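Local coordinates for protein protease Do-like 8, chloroplastic (Arabidopsis thaliana, PDB 4IC6) that probably acts as a serine endopeptidase of the HtrA/Deg type in the chloroplast thylakoid, joining a trypsin-like protease domain to a PDZ domain, at residues L150-Q155 with G172-L177; I218-F223 with F234-S239; A292-T297 with L349-S354. The protein carries 1 engineered substitution. One frame throughout, in Å; residues are numbered along the deposited sequence.

Interactions 1 and 2 both belong to the second six-stranded barrel of the protease domain, with centres 14 Å apart and nearest atoms about 6 Å apart. Interaction 1 docks the turn before strand 155-160 on strand 168-176, lies away from the predicted charge-relay positions and faces a second subunit. Interaction 2 pairs two strands of the same barrel: the side chain of Thr220 comes to about 3 Å from that of Asp126, predicted as a member of the charge relay, and the side chain of Asn219 to about 6 Å from that of Ala204, engineered at another predicted charge-relay position. Interaction 3 belongs to the PDZ domain, its centre 37 Å from that of interaction 1 and 33 Å from that of interaction 2.

Interaction 1 (L150-Q155 with G172-L177); sequences LKVGQQ and GVISGL
Val152 swings CG1 away from its backbone N (chi1 166°) and lays that methyl against Ile174 O at 3.4 Å, while the Val152 and Leu177 side chains run past each other in opposite directions, CG2 of Val152 meeting CD2 of Leu177 at 3.8 Å. Ile174, with CG1 opposite its own carbonyl carbon (chi1 -59°), brings CG1 beside Gln154 CB at 4.0 Å and CG2 over Val152 CA. Two backbone bonds frame this apolar patch: Gly153 N donates in the carbonyl plane to a lone pair of Ile174 O at 2.8 Å, and Ile174 N donates to Gln154 O at 2.7 Å. Gly153 has a positive phi at which a CB would jam against the carbonyl O of Val152. Gln154 stays extended beyond CG, and its OE1 accepts from Lys151 N at 2.8 Å, bracing the turn. On the subunit interface, Leu169 of the second subunit packs on Val152 and its O bonds Ser175 OG; Ser175 and Gly176 form a classic beta bulge opposite Gln194. The arrangement is a type II beta turn, Lys151 to Gln154, docked on strand 168-176 and leading into the antiparallel pairing of Gln155 with Val173 in the second barrel of the trypsin-like fold.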
loop_
_atom_site.group_PDB
_atom_site.type_symbol
_atom_site.label_atom_id
_atom_site.label_comp_id
_atom_site.label_asym_id
_atom_site.label_seq_id
_atom_site.Cartn_x
_atom_site.Cartn_y
_atom_site.Cartn_z
ATOM N N LEU A 150 38.628 6.639 6.012
ATOM C CA LEU A 150 37.822 6.333 4.817
ATOM C C LEU A 150 37.512 7.576 4.001
ATOM O O LEU A 150 37.312 8.647 4.562
ATOM C CB LEU A 150 36.503 5.655 5.205
ATOM C CG LEU A 150 36.602 4.173 5.542
ATOM C CD1 LEU A 150 35.224 3.647 5.939
ATOM C CD2 LEU A 150 37.145 3.417 4.327
ATOM N N LYS A 151 37.483 7.423 2.678
ATOM C CA LYS A 151 37.162 8.514 1.768
ATOM C C LYS A 151 35.939 8.125 0.958
ATOM O O LYS A 151 35.854 6.997 0.462
ATOM C CB LYS A 151 38.316 8.756 0.785
ATOM C CG LYS A 151 39.619 9.210 1.398
ATOM C CD LYS A 151 39.414 10.495 2.152
ATOM C CE LYS A 151 40.708 11.281 2.247
ATOM N NZ LYS A 151 41.122 11.488 3.663
ATOM N N VAL A 152 35.005 9.058 0.819
ATOM C CA VAL A 152 33.856 8.849 -0.057
ATOM C C VAL A 152 34.397 8.598 -1.457
ATOM O O VAL A 152 35.252 9.340 -1.949
ATOM C CB VAL A 152 32.907 10.060 -0.037
ATOM C CG1 VAL A 152 31.907 9.975 -1.200
ATOM C CG2 VAL A 152 32.193 10.142 1.303
ATOM N N GLY A 153 33.937 7.517 -2.069
ATOM C CA GLY A 153 34.382 7.149 -3.392
ATOM C C GLY A 153 35.173 5.860 -3.401
ATOM O O GLY A 153 35.369 5.249 -4.456
ATOM N N GLN A 154 35.649 5.448 -2.230
ATOM C CA GLN A 154 36.414 4.203 -2.136
ATOM C C GLN A 154 35.520 3.014 -2.438
ATOM O O GLN A 154 34.339 3.021 -2.100
ATOM C CB GLN A 154 36.951 4.010 -0.720
ATOM C CG GLN A 154 38.253 4.671 -0.452
ATOM C CD GLN A 154 38.761 4.342 0.935
ATOM O OE1 GLN A 154 38.906 5.227 1.780
ATOM N NE2 GLN A 154 39.040 3.051 1.178
ATOM N N GLN A 155 36.114 1.980 -3.024
ATOM C CA GLN A 155 35.406 0.747 -3.347
ATOM C C GLN A 155 35.129 0.012 -2.043
ATOM O O GLN A 155 35.975 -0.008 -1.135
ATOM C CB GLN A 155 36.303 -0.135 -4.225
ATOM C CG GLN A 155 35.704 -1.498 -4.588
ATOM C CD GLN A 155 36.741 -2.400 -5.243
ATOM O OE1 GLN A 155 37.784 -2.684 -4.660
ATOM N NE2 GLN A 155 36.468 -2.834 -6.467
ATOM N N GLY A 172 29.900 -1.615 -4.146
ATOM C CA GLY A 172 29.691 -0.244 -4.560
ATOM C C GLY A 172 30.799 0.630 -4.016
ATOM O O GLY A 172 31.948 0.193 -3.862
ATOM N N VAL A 173 30.467 1.879 -3.740
ATOM C CA VAL A 173 31.440 2.789 -3.163
ATOM C C VAL A 173 30.988 3.283 -1.810
ATOM O O VAL A 173 29.807 3.209 -1.471
ATOM C CB VAL A 173 31.659 4.029 -4.056
ATOM C CG1 VAL A 173 32.193 3.597 -5.415
ATOM C CG2 VAL A 173 30.340 4.795 -4.200
ATOM N N ILE A 174 31.932 3.830 -1.055
ATOM C CA ILE A 174 31.565 4.618 0.099
ATOM C C ILE A 174 30.838 5.868 -0.419
ATOM O O ILE A 174 31.396 6.652 -1.195
ATOM C CB ILE A 174 32.805 5.035 0.911
ATOM C CG1 ILE A 174 33.571 3.799 1.388
ATOM C CG2 ILE A 174 32.404 5.901 2.088
ATOM C CD1 ILE A 174 32.701 2.775 2.141
ATOM N N SER A 175 29.600 6.042 0.033
ATOM C CA SER A 175 28.680 7.050 -0.510
ATOM C C SER A 175 28.574 8.249 0.413
ATOM O O SER A 175 28.316 9.361 -0.030
ATOM C CB SER A 175 27.281 6.440 -0.674
ATOM O OG SER A 175 26.302 7.449 -0.913
ATOM N N GLY A 176 28.794 8.022 1.700
ATOM C CA GLY A 176 28.688 9.088 2.685
ATOM C C GLY A 176 29.291 8.668 4.010
ATOM O O GLY A 176 29.473 7.473 4.278
ATOM N N LEU A 177 29.629 9.637 4.848
ATOM C CA LEU A 177 30.275 9.295 6.102
ATOM C C LEU A 177 29.534 9.984 7.221
ATOM O O LEU A 177 28.879 11.004 7.003
ATOM C CB LEU A 177 31.750 9.718 6.082
ATOM C CG LEU A 177 32.899 8.758 5.753
ATOM C CD1 LEU A 177 32.461 7.310 5.482
ATOM C CD2 LEU A 177 33.801 9.315 4.649
#

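Interaction 2 (I218-F223 with F234-S239)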
loop_
_atom_site.group_PDB
_atom_site.type_symbol
_atom_site.label_atom_id
_atom_site.label_comp_id
_atom_site.label_asym_id
_atom_site.label_seq_id
_atom_site.Cartn_x
_atom_site.Cartn_y
_atom_site.Cartn_z
ATOM N N ILE A 218 30.321 -3.072 9.772
ATOM C CA ILE A 218 29.379 -4.193 9.775
ATOM C C ILE A 218 28.077 -3.787 9.070
ATOM O O ILE A 218 27.367 -2.887 9.545
ATOM C CB ILE A 218 29.011 -4.620 11.196
ATOM C CG1 ILE A 218 30.251 -5.148 11.941
ATOM C CG2 ILE A 218 27.904 -5.692 11.172
ATOM C CD1 ILE A 218 30.738 -6.509 11.469
ATOM N N ASN A 219 27.771 -4.463 7.959
ATOM C CA ASN A 219 26.514 -4.254 7.222
ATOM C C ASN A 219 25.309 -4.284 8.163
ATOM O O ASN A 219 25.082 -5.272 8.883
ATOM C CB ASN A 219 26.331 -5.328 6.131
ATOM C CG ASN A 219 27.578 -5.550 5.303
ATOM O OD1 ASN A 219 28.294 -4.613 4.996
ATOM N ND2 ASN A 219 27.841 -6.805 4.936
ATOM N N THR A 220 24.509 -3.222 8.140
ATOM C CA THR A 220 23.446 -3.107 9.119
ATOM C C THR A 220 22.077 -2.816 8.522
ATOM O O THR A 220 21.875 -1.789 7.866
ATOM C CB THR A 220 23.832 -2.068 10.201
ATOM O OG1 THR A 220 25.067 -2.491 10.808
ATOM C CG2 THR A 220 22.737 -1.926 11.249
ATOM N N ALA A 221 21.127 -3.719 8.783
ATOM C CA ALA A 221 19.781 -3.578 8.249
ATOM C C ALA A 221 19.102 -2.345 8.852
ATOM O O ALA A 221 19.277 -2.049 10.035
ATOM C CB ALA A 221 18.965 -4.818 8.541
ATOM N N ILE A 222 18.326 -1.629 8.039
ATOM C CA ILE A 222 17.650 -0.414 8.508
ATOM C C ILE A 222 16.162 -0.436 8.174
ATOM O O ILE A 222 15.704 -1.268 7.395
ATOM C CB ILE A 222 18.219 0.861 7.857
ATOM C CG1 ILE A 222 18.102 0.754 6.343
ATOM C CG2 ILE A 222 19.668 1.115 8.275
ATOM C CD1 ILE A 222 18.178 2.112 5.628
ATOM N N PHE A 223 15.415 0.483 8.775
ATOM C CA PHE A 223 14.055 0.791 8.332
ATOM C C PHE A 223 14.067 2.228 7.783
ATOM O O PHE A 223 14.617 3.114 8.429
ATOM C CB PHE A 223 13.095 0.735 9.515
ATOM C CG PHE A 223 12.754 -0.667 9.979
ATOM C CD1 PHE A 223 12.504 -1.683 9.065
ATOM C CD2 PHE A 223 12.668 -0.956 11.337
ATOM C CE1 PHE A 223 12.172 -2.972 9.503
ATOM C CE2 PHE A 223 12.348 -2.239 11.778
ATOM C CZ PHE A 223 12.102 -3.243 10.858
ATOM N N PHE A 234 23.891 0.930 4.796
ATOM C CA PHE A 234 24.670 1.434 5.926
ATOM C C PHE A 234 25.449 0.348 6.635
ATOM O O PHE A 234 25.041 -0.804 6.630
ATOM C CB PHE A 234 23.748 2.136 6.931
ATOM C CG PHE A 234 23.033 3.308 6.341
ATOM C CD1 PHE A 234 23.594 4.584 6.388
ATOM C CD2 PHE A 234 21.839 3.122 5.673
ATOM C CE1 PHE A 234 22.946 5.674 5.784
ATOM C CE2 PHE A 234 21.190 4.195 5.057
ATOM C CZ PHE A 234 21.751 5.469 5.119
ATOM N N ALA A 235 26.562 0.746 7.242
ATOM C CA ALA A 235 27.362 -0.143 8.109
ATOM C C ALA A 235 27.873 0.617 9.328
ATOM O O ALA A 235 28.220 1.802 9.242
ATOM C CB ALA A 235 28.550 -0.752 7.333
ATOM N N ILE A 236 27.921 -0.067 10.464
ATOM C CA ILE A 236 28.565 0.477 11.647
ATOM C C ILE A 236 30.072 0.544 11.407
ATOM O O ILE A 236 30.689 -0.442 11.010
ATOM C CB ILE A 236 28.268 -0.434 12.841
ATOM C CG1 ILE A 236 26.762 -0.702 12.903
ATOM C CG2 ILE A 236 28.756 0.192 14.144
ATOM C CD1 ILE A 236 26.378 -1.929 13.794
ATOM N N PRO A 237 30.685 1.712 11.650
ATOM C CA PRO A 237 32.111 1.832 11.324
ATOM C C PRO A 237 32.988 0.933 12.211
ATOM O O PRO A 237 32.696 0.762 13.384
ATOM C CB PRO A 237 32.417 3.315 11.579
ATOM C CG PRO A 237 31.387 3.764 12.533
ATOM C CD PRO A 237 30.140 2.933 12.260
ATOM N N SER A 238 34.065 0.398 11.644
ATOM C CA SER A 238 34.976 -0.454 12.393
ATOM C C SER A 238 35.529 0.257 13.636
ATOM O O SER A 238 35.860 -0.391 14.627
ATOM C CB SER A 238 36.116 -0.934 11.499
ATOM O OG SER A 238 36.810 0.164 10.935
ATOM N N SER A 239 35.623 1.582 13.593
ATOM C CA SER A 239 36.107 2.327 14.753
ATOM C C SER A 239 35.167 2.108 15.926
ATOM O O SER A 239 35.602 1.994 17.065
ATOM C CB SER A 239 36.224 3.820 14.459
ATOM O OG SER A 239 34.953 4.371 14.156
HETATM O O HOH W 1 21.517 -0.538 5.339
#
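Two neighbouring antiparallel strands of the second trypsin-like barrel, 215-219 and 233-237, pair here beside the predicted catalytic centre, Ile218 facing Ile236 as a hydrogen-bonded pair and Asn219 facing Ala235 as a non-hydrogen-bonded one. Ile218 O is gripped twice: Ile236 N donates at 3.0 Å and Thr220 OG1 at 2.7 Å, the two reaching it from opposite faces of its carbonyl plane. Thr220 keeps OG1 beside its backbone N (chi1 -58°), which folds the hydroxyl back over the strand; the same oxygen meets Ile236 CG1 at 3.2 Å and accepts from Asn81 ND2. Thr220 N donates to Phe234 O at 2.9 Å, with an N-H...O angle of 162°. Beyond that bond the two chains part, and a water takes over, donating to Thr220 O and accepting from Phe234 N, each at 2.8 Å. Ile222, its CG1 set between backbone N and carbonyl carbon (chi1 58°), crosses Phe234 at about a right angle and brings CD1 obliquely to the ring at CE2, 3.7 Å away; Ile181 packs on both residues. Ala235 CB, on the face shared with Asn219, presses on Ile218 O at 3.3 Å, while Asn219 ND2 reaches Asn203 O. A valine at Thr220 would probably leave Asn81 ND2 without this acceptor and Ile218 O with one donor fewer from the two segments. With Asn81 as donor on one side and Ile218 O as acceptor on the other, the buried hydroxyl is probably fixed in rotation, which would hold Thr220 in place next to Asp126, a predicted charge-relay residue.

Interaction 3 (A292-T297 with L349-S354); sequences AGLHPT and LELKIS
Leu351 straddles two successive carbonyls at the end of helix 288-292. Its CG lies beside the backbone N and opposite the carbonyl carbon (chi1 -64°), and the chain extends from there, so the branched end arrives with one methyl for each oxygen: CD2 on Ala292 O at 3.3 Å and CD1 on Gly293 O at 3.2 Å. The same CD1 meets Leu294 CD1 at 3.4 Å, tighter than usual for two carbons, where the two leucine side chains run obliquely to one another. Leu294 adopts an unusual first torsion (chi1 -124°), which sets CG almost eclipsed with the hydrogen on CA; this and the short methyl contact make its exact placement less sure. The bend nevertheless carries the end of Leu294 closer to Leu351 than its first bond would suggest. Ala292 offers only a methyl, and its CB rests on the backbone O of Lys352 at 3.4 Å. CB also faces Ile353 CB at 4.3 Å; Ile353 itself is stretched out, with CG1 trans to N and CD1 trans beyond it, and packs on Leu288 and Ile259. Gly293 has a phi of 97°, and a CB there would jam against Ala292 O and also come close to Leu351 CD2. Its own O accepts from Arg344 NH2, so this carbonyl has a polar partner beside the methyl pressed on it. Methyls set against carbonyl oxygens recur across the contact. On the strand side, Leu351 also touches Ile342 of the adjoining strand 337-344, which is paired antiparallel with strand 347-357. The arrangement is a Schellman motif closing a short helix of the PDZ domain, seated on Leu351 and Ile353, which strand 347-357 of the domain's antiparallel sheet turns toward it.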
loop_
_atom_site.group_PDB
_atom_site.type_symbol
_atom_site.label_atom_id
_atom_site.label_comp_id
_atom_site.label_asym_id
_atom_site.label_seq_id
_atom_site.Cartn_x
_atom_site.Cartn_y
_atom_site.Cartn_z
ATOM N N ALA A 292 20.306 21.784 35.727
ATOM C CA ALA A 292 21.496 22.532 35.318
ATOM C C ALA A 292 21.141 23.790 34.514
ATOM O O ALA A 292 21.969 24.689 34.365
ATOM C CB ALA A 292 22.438 21.640 34.522
ATOM N N GLY A 293 19.921 23.841 33.988
ATOM C CA GLY A 293 19.445 25.025 33.288
ATOM C C GLY A 293 19.573 24.965 31.774
ATOM O O GLY A 293 19.566 25.995 31.100
ATOM N N LEU A 294 19.697 23.762 31.228
ATOM C CA LEU A 294 19.761 23.597 29.779
ATOM C C LEU A 294 18.375 23.867 29.188
ATOM O O LEU A 294 17.379 23.315 29.657
ATOM C CB LEU A 294 20.237 22.186 29.430
ATOM C CG LEU A 294 21.475 21.990 28.543
ATOM C CD1 LEU A 294 22.606 22.938 28.915
ATOM C CD2 LEU A 294 21.945 20.531 28.619
ATOM N N HIS A 295 18.301 24.731 28.173
ATOM C CA HIS A 295 17.010 25.051 27.574
ATOM C C HIS A 295 16.792 24.303 26.264
ATOM O O HIS A 295 17.713 24.167 25.454
ATOM C CB HIS A 295 16.860 26.557 27.370
ATOM N N PRO A 296 15.567 23.797 26.058
ATOM C CA PRO A 296 15.217 23.044 24.858
ATOM C C PRO A 296 14.716 23.982 23.758
ATOM O O PRO A 296 14.859 25.200 23.881
ATOM C CB PRO A 296 14.073 22.165 25.343
ATOM C CG PRO A 296 13.367 23.025 26.289
ATOM C CD PRO A 296 14.431 23.859 26.991
ATOM N N THR A 297 14.122 23.399 22.719
ATOM C CA THR A 297 13.716 24.114 21.508
ATOM C C THR A 297 12.193 24.065 21.335
ATOM O O THR A 297 11.594 22.981 21.352
ATOM C CB THR A 297 14.371 23.474 20.252
ATOM O OG1 THR A 297 15.735 23.906 20.133
ATOM C CG2 THR A 297 13.605 23.848 18.980
ATOM N N LEU A 349 27.412 31.157 26.759
ATOM C CA LEU A 349 27.226 30.901 28.193
ATOM C C LEU A 349 27.758 29.535 28.617
ATOM O O LEU A 349 28.046 28.683 27.775
ATOM C CB LEU A 349 25.755 31.042 28.577
ATOM N N GLU A 350 27.875 29.331 29.927
ATOM C CA GLU A 350 28.385 28.073 30.480
ATOM C C GLU A 350 27.472 27.466 31.543
ATOM O O GLU A 350 27.104 28.131 32.513
ATOM C CB GLU A 350 29.768 28.281 31.094
ATOM C CG GLU A 350 30.855 28.613 30.105
ATOM C CD GLU A 350 32.220 28.600 30.751
ATOM O OE1 GLU A 350 32.289 28.728 31.993
ATOM O OE2 GLU A 350 33.224 28.449 30.025
ATOM N N LEU A 351 27.130 26.193 31.362
ATOM C CA LEU A 351 26.369 25.445 32.354
ATOM C C LEU A 351 27.141 24.176 32.709
ATOM O O LEU A 351 27.715 23.523 31.832
ATOM C CB LEU A 351 24.974 25.097 31.825
ATOM C CG LEU A 351 24.026 26.266 31.523
ATOM C CD1 LEU A 351 22.753 25.762 30.856
ATOM C CD2 LEU A 351 23.695 27.051 32.789
ATOM N N LYS A 352 27.166 23.842 33.996
ATOM C CA LYS A 352 27.904 22.678 34.472
ATOM C C LYS A 352 26.936 21.552 34.822
ATOM O O LYS A 352 25.806 21.801 35.250
ATOM C CB LYS A 352 28.761 23.047 35.686
ATOM C CG LYS A 352 30.114 23.675 35.359
ATOM C CD LYS A 352 30.846 24.035 36.652
ATOM C CE LYS A 352 32.363 23.933 36.517
ATOM N NZ LYS A 352 33.029 23.862 37.859
ATOM N N ILE A 353 27.377 20.313 34.639
ATOM C CA ILE A 353 26.497 19.170 34.834
ATOM C C ILE A 353 27.282 17.908 35.165
ATOM O O ILE A 353 28.369 17.673 34.644
ATOM C CB ILE A 353 25.612 18.934 33.583
ATOM C CG1 ILE A 353 24.524 17.893 33.857
ATOM C CG2 ILE A 353 26.454 18.503 32.404
ATOM C CD1 ILE A 353 23.490 17.794 32.746
ATOM N N SER A 354 26.726 17.095 36.048
ATOM C CA SER A 354 27.318 15.807 36.333
ATOM C C SER A 354 26.783 14.817 35.312
ATOM O O SER A 354 25.598 14.846 34.980
ATOM C CB SER A 354 26.950 15.361 37.744
ATOM O OG SER A 354 27.645 16.123 38.714
#